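Local atomic coordinates of 5'-tyrosyl-DNA phosphodiesterase (Caenorhabditis elegans, PDB entry 4FVA), a protein that belongs to the endonuclease/exonuclease/phosphatase family of the DNase I-like clan, with a beta-sandwich core, and carries a bound magnesium ion. Residues K69-N74 and E92-I97; I110-G113 and L118-F121. One frame throughout, in Å; residues are numbered along the deposited sequence.

Contact 1. Residues K69-N74 and E92-I97; sequences KIYYSN and EKHDVI
Tyr-71, in strand 68-72, and Ser-73, just past its end, lie beside His-94 and Val-96 of strand 90-98; the two chains run in roughly the same direction without pairing: the CA atoms of Tyr-71 and His-94 are 7.9 Å apart, narrowing to 6.1 Å between those of Ser-73 and Val-96. The imidazole of His-94 bridges the wider end. With CG anti to the backbone N (chi1 -180°), its ring reaches across to segment 69-74 and offers one face to Tyr-71, whose CB sits over it in a CH-pi contact 3.9 Å from the ring centroid. The phenol ring follows edge-on, a T-shaped pair with planes at 63°, the two side chains passing each other from opposite strands. In the imidazole plane, CE1 of His-94 meets Tyr-72 O at 3.4 Å. Gln-109 NE2 hydrogen-bonds to both His-94 NE2 and Tyr-71 O, tying the ring to the facing backbone. At the closer end, CG2 of Val-96 rests against Ser-73 O at 3.3 Å, while the Ser-73 hydroxyl turns to Thr-81 N. The arrangement is the meeting of two layers of a DNase I-like beta sandwich, joined here at outermost strand 68-72 of one sheet and strand 90-98 of the other.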
loop_
_atom_site.group_PDB
_atom_site.type_symbol
_atom_site.label_atom_id
_atom_site.label_comp_id
_atom_site.label_asym_id
_atom_site.label_seq_id
_atom_site.Cartn_x
_atom_site.Cartn_y
_atom_site.Cartn_z
ATOM N N LYS A 69 -14.812 5.949 -0.662
ATOM C CA LYS A 69 -15.004 5.468 -2.033
ATOM C C LYS A 69 -14.004 4.319 -2.263
ATOM O O LYS A 69 -12.828 4.429 -1.884
ATOM C CB LYS A 69 -14.753 6.574 -3.055
ATOM C CG LYS A 69 -15.751 7.745 -3.018
ATOM C CD LYS A 69 -15.261 8.891 -3.922
ATOM C CE LYS A 69 -16.318 9.984 -4.015
ATOM N NZ LYS A 69 -15.806 11.181 -4.723
ATOM N N ILE A 70 -14.464 3.214 -2.842
ATOM C CA ILE A 70 -13.597 2.049 -3.029
ATOM C C ILE A 70 -13.379 1.775 -4.519
ATOM O O ILE A 70 -14.343 1.615 -5.283
ATOM C CB ILE A 70 -14.199 0.783 -2.388
ATOM C CG1 ILE A 70 -14.557 1.029 -0.921
ATOM C CG2 ILE A 70 -13.248 -0.415 -2.536
ATOM C CD1 ILE A 70 -15.178 -0.172 -0.269
ATOM N N TYR A 71 -12.110 1.695 -4.924
ATOM C CA TYR A 71 -11.749 1.380 -6.300
ATOM C C TYR A 71 -10.917 0.106 -6.324
ATOM O O TYR A 71 -9.849 0.050 -5.720
ATOM C CB TYR A 71 -11.021 2.561 -6.985
ATOM C CG TYR A 71 -11.921 3.776 -7.081
ATOM C CD1 TYR A 71 -12.751 3.941 -8.180
ATOM C CD2 TYR A 71 -11.994 4.703 -6.057
ATOM C CE1 TYR A 71 -13.620 5.009 -8.270
ATOM C CE2 TYR A 71 -12.853 5.783 -6.133
ATOM C CZ TYR A 71 -13.667 5.917 -7.256
ATOM O OH TYR A 71 -14.525 6.968 -7.365
ATOM N N TYR A 72 -11.444 -0.920 -6.993
ATOM C CA TYR A 72 -10.764 -2.206 -7.131
ATOM C C TYR A 72 -10.014 -2.256 -8.449
ATOM O O TYR A 72 -10.536 -1.823 -9.470
ATOM C CB TYR A 72 -11.765 -3.373 -7.043
ATOM C CG TYR A 72 -12.463 -3.497 -5.697
ATOM C CD1 TYR A 72 -11.754 -3.888 -4.562
ATOM C CD2 TYR A 72 -13.823 -3.254 -5.565
ATOM C CE1 TYR A 72 -12.367 -4.006 -3.341
ATOM C CE2 TYR A 72 -14.451 -3.362 -4.337
ATOM C CZ TYR A 72 -13.714 -3.744 -3.230
ATOM O OH TYR A 72 -14.325 -3.863 -2.000
ATOM N N SER A 73 -8.804 -2.801 -8.437
ATOM C CA SER A 73 -7.991 -2.811 -9.644
ATOM C C SER A 73 -8.572 -3.745 -10.698
ATOM O O SER A 73 -8.557 -3.437 -11.892
ATOM C CB SER A 73 -6.556 -3.247 -9.341
ATOM O OG SER A 73 -6.501 -4.619 -8.932
ATOM N N ASN A 74 -9.103 -4.881 -10.256
ATOM C CA ASN A 74 -9.420 -5.968 -11.182
ATOM C C ASN A 74 -10.323 -6.998 -10.518
ATOM O O ASN A 74 -9.996 -8.188 -10.481
ATOM C CB ASN A 74 -8.108 -6.645 -11.612
ATOM C CG ASN A 74 -8.256 -7.486 -12.867
ATOM O OD1 ASN A 74 -9.234 -7.359 -13.603
ATOM N ND2 ASN A 74 -7.284 -8.363 -13.109
ATOM N N GLU A 92 -10.823 12.006 -10.634
ATOM C CA GLU A 92 -10.774 12.446 -12.029
ATOM C C GLU A 92 -10.533 11.254 -12.976
ATOM O O GLU A 92 -11.146 11.163 -14.040
ATOM C CB GLU A 92 -9.694 13.510 -12.230
ATOM C CG GLU A 92 -9.628 14.044 -13.656
ATOM C CD GLU A 92 -10.817 14.938 -14.008
ATOM O OE1 GLU A 92 -11.233 15.750 -13.148
ATOM O OE2 GLU A 92 -11.337 14.823 -15.140
ATOM N N LYS A 93 -9.644 10.345 -12.579
ATOM C CA LYS A 93 -9.319 9.158 -13.388
ATOM C C LYS A 93 -9.025 7.940 -12.523
ATOM O O LYS A 93 -8.418 8.064 -11.459
ATOM C CB LYS A 93 -8.071 9.382 -14.252
ATOM C CG LYS A 93 -8.170 10.392 -15.381
ATOM C CD LYS A 93 -6.907 10.269 -16.242
ATOM C CE LYS A 93 -6.805 11.379 -17.268
ATOM N NZ LYS A 93 -6.602 12.706 -16.624
ATOM N N HIS A 94 -9.416 6.760 -12.997
ATOM C CA HIS A 94 -8.965 5.529 -12.372
ATOM C C HIS A 94 -8.380 4.685 -13.479
ATOM O O HIS A 94 -9.122 4.201 -14.326
ATOM C CB HIS A 94 -10.111 4.786 -11.683
ATOM C CG HIS A 94 -9.689 3.511 -11.015
ATOM N ND1 HIS A 94 -10.513 2.412 -10.918
ATOM C CD2 HIS A 94 -8.519 3.158 -10.424
ATOM C CE1 HIS A 94 -9.881 1.442 -10.275
ATOM N NE2 HIS A 94 -8.671 1.867 -9.965
ATOM N N ASP A 95 -7.068 4.462 -13.439
ATOM C CA ASP A 95 -6.392 3.730 -14.509
ATOM C C ASP A 95 -5.699 2.515 -13.924
ATOM O O ASP A 95 -5.046 2.611 -12.892
ATOM C CB ASP A 95 -5.353 4.625 -15.178
ATOM C CG ASP A 95 -5.982 5.803 -15.935
ATOM O OD1 ASP A 95 -7.207 5.793 -16.178
ATOM O OD2 ASP A 95 -5.250 6.765 -16.251
ATOM N N VAL A 96 -5.808 1.382 -14.606
ATOM C CA VAL A 96 -5.163 0.171 -14.150
ATOM C C VAL A 96 -4.234 -0.275 -15.245
ATOM O O VAL A 96 -4.681 -0.740 -16.292
ATOM C CB VAL A 96 -6.195 -0.958 -13.849
ATOM C CG1 VAL A 96 -5.487 -2.283 -13.506
ATOM C CG2 VAL A 96 -7.157 -0.531 -12.752
ATOM N N ILE A 97 -2.938 -0.185 -14.986
ATOM C CA ILE A 97 -1.967 -0.612 -15.978
ATOM C C ILE A 97 -1.495 -2.006 -15.640
ATOM O O ILE A 97 -0.929 -2.234 -14.559
ATOM C CB ILE A 97 -0.738 0.304 -16.001
ATOM C CG1 ILE A 97 -1.160 1.765 -16.204
ATOM C CG2 ILE A 97 0.247 -0.168 -17.079
ATOM C CD1 ILE A 97 -0.006 2.735 -16.077
#

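Contact 2. Residues I110-G113 and L118-F121; sequences ILEG and LKVF
Glu-112 and Gly-113 pair with Phe-121 and Val-120 in an antiparallel ladder, the strand axes 4.9 Å apart at 174°. Gly-113 and Val-120 form the hydrogen-bonded pair: Gly-113 N gives to Val-120 O at 3.0 Å, and Val-120 N returns a bond to Gly-113 O at 2.9 Å. Glu-112 and Phe-121 form the adjoining non-hydrogen-bonded pair, and their side chains leave the same face of the sheet side by side. The aliphatic part of the glutamate lies over one face of the phenyl ring, its CG 3.9 Å from the centroid in a CH-pi contact. The carboxylate continues along the ring, tilted 33° from the ring plane, with OE1 3.3 Å from Phe-121 CE2. Lys-119, two residues before Phe-121 on the same strand, reaches over. A bend at chi2 (77°) swings its extended outer chain back over Gly-113 O and obliquely across Glu-112, where NZ makes a 2.8 Å salt bridge to Glu-112 OE2 on the anti lone pair. OE1 has a second, long and weak ion pair with Lys-93; the two lysines would probably favour the negative charge of this buried glutamate, Lys-119 the more strongly. The pairing belongs to the beta hairpin 107-115/118-126. Strand 90-98 flanks it beside Glu-112 and strand 159-163 beside Lys-119, Ile-151 of helix 134-154 packs on Phe-121, and on the other face Leu-111 meets Ile-83 and Val-85 of strand 80-86.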
loop_
_atom_site.group_PDB
_atom_site.type_symbol
_atom_site.label_atom_id
_atom_site.label_comp_id
_atom_site.label_asym_id
_atom_site.label_seq_id
_atom_site.Cartn_x
_atom_site.Cartn_y
_atom_site.Cartn_z
ATOM N N ILE A 110 -3.807 3.369 -10.607
ATOM C CA ILE A 110 -3.614 4.807 -10.442
ATOM C C ILE A 110 -4.940 5.504 -10.248
ATOM O O ILE A 110 -5.833 5.389 -11.095
ATOM C CB ILE A 110 -2.876 5.430 -11.655
ATOM C CG1 ILE A 110 -1.504 4.780 -11.825
ATOM C CG2 ILE A 110 -2.655 6.925 -11.459
ATOM C CD1 ILE A 110 -0.776 5.201 -13.123
ATOM N N LEU A 111 -5.093 6.188 -9.117
ATOM C CA LEU A 111 -6.285 7.001 -8.911
ATOM C C LEU A 111 -5.826 8.446 -8.818
ATOM O O LEU A 111 -5.007 8.802 -7.964
ATOM C CB LEU A 111 -7.038 6.594 -7.640
ATOM C CG LEU A 111 -8.471 7.119 -7.456
ATOM C CD1 LEU A 111 -9.436 6.400 -8.419
ATOM C CD2 LEU A 111 -8.961 6.979 -6.011
ATOM N N GLU A 112 -6.361 9.268 -9.712
ATOM C CA GLU A 112 -6.031 10.685 -9.793
ATOM C C GLU A 112 -7.252 11.486 -9.364
ATOM O O GLU A 112 -8.378 11.189 -9.794
ATOM C CB GLU A 112 -5.654 11.055 -11.235
ATOM C CG GLU A 112 -5.454 12.545 -11.467
ATOM C CD GLU A 112 -5.315 12.898 -12.941
ATOM O OE1 GLU A 112 -4.976 12.010 -13.758
ATOM O OE2 GLU A 112 -5.595 14.064 -13.288
ATOM N N GLY A 113 -7.044 12.498 -8.528
ATOM C CA GLY A 113 -8.152 13.332 -8.113
ATOM C C GLY A 113 -7.633 14.523 -7.352
ATOM O O GLY A 113 -6.515 14.981 -7.569
ATOM N N LEU A 118 -6.027 20.496 -3.634
ATOM C CA LEU A 118 -4.753 19.852 -3.907
ATOM C C LEU A 118 -4.879 18.642 -4.827
ATOM O O LEU A 118 -5.643 17.709 -4.564
ATOM C CB LEU A 118 -4.091 19.472 -2.586
ATOM C CG LEU A 118 -2.651 19.008 -2.686
ATOM C CD1 LEU A 118 -1.935 19.937 -3.634
ATOM C CD2 LEU A 118 -2.017 19.097 -1.310
ATOM N N LYS A 119 -4.146 18.692 -5.935
ATOM C CA LYS A 119 -4.102 17.592 -6.887
ATOM C C LYS A 119 -3.382 16.426 -6.234
ATOM O O LYS A 119 -2.336 16.618 -5.609
ATOM C CB LYS A 119 -3.376 18.021 -8.159
ATOM C CG LYS A 119 -3.493 17.044 -9.302
ATOM C CD LYS A 119 -4.870 17.146 -9.970
ATOM C CE LYS A 119 -4.967 16.272 -11.212
ATOM N NZ LYS A 119 -6.268 16.455 -11.909
ATOM N N VAL A 120 -3.947 15.223 -6.352
ATOM C CA VAL A 120 -3.356 14.043 -5.725
ATOM C C VAL A 120 -3.333 12.873 -6.689
ATOM O O VAL A 120 -4.354 12.566 -7.299
ATOM C CB VAL A 120 -4.139 13.609 -4.469
ATOM C CG1 VAL A 120 -3.459 12.418 -3.825
ATOM C CG2 VAL A 120 -4.253 14.757 -3.485
ATOM N N PHE A 121 -2.169 12.244 -6.842
ATOM C CA PHE A 121 -2.043 10.994 -7.597
ATOM C C PHE A 121 -1.727 9.857 -6.635
ATOM O O PHE A 121 -0.819 9.967 -5.806
ATOM C CB PHE A 121 -0.955 11.095 -8.679
ATOM C CG PHE A 121 -1.323 11.997 -9.833
ATOM C CD1 PHE A 121 -1.181 13.376 -9.728
ATOM C CD2 PHE A 121 -1.778 11.450 -11.038
ATOM C CE1 PHE A 121 -1.520 14.215 -10.806
ATOM C CE2 PHE A 121 -2.107 12.263 -12.116
ATOM C CZ PHE A 121 -1.981 13.655 -11.999
#

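In the fold
The centres of contacts 1 and 2 lie about 11 Å apart on the same side of the chain's centre, and contact 1 closes before contact 2 opens along the sequence. Neighbouring strands 90-98 and 107-115 join them, with probable hydrogen bonds between Asp-95 O and Ile-110 N and between Glu-92 N and Glu-112 O. Glu-92 and Lys-93 both face Glu-112, a classic beta bulge in the outer strand. Contact 2 thus lies within one sheet of the sandwich, whereas contact 1 reaches across to the other. In that other sheet, strand 80-86 separates strand 68-72 from strand 47-53, which carries the magnesium ligand Glu-52.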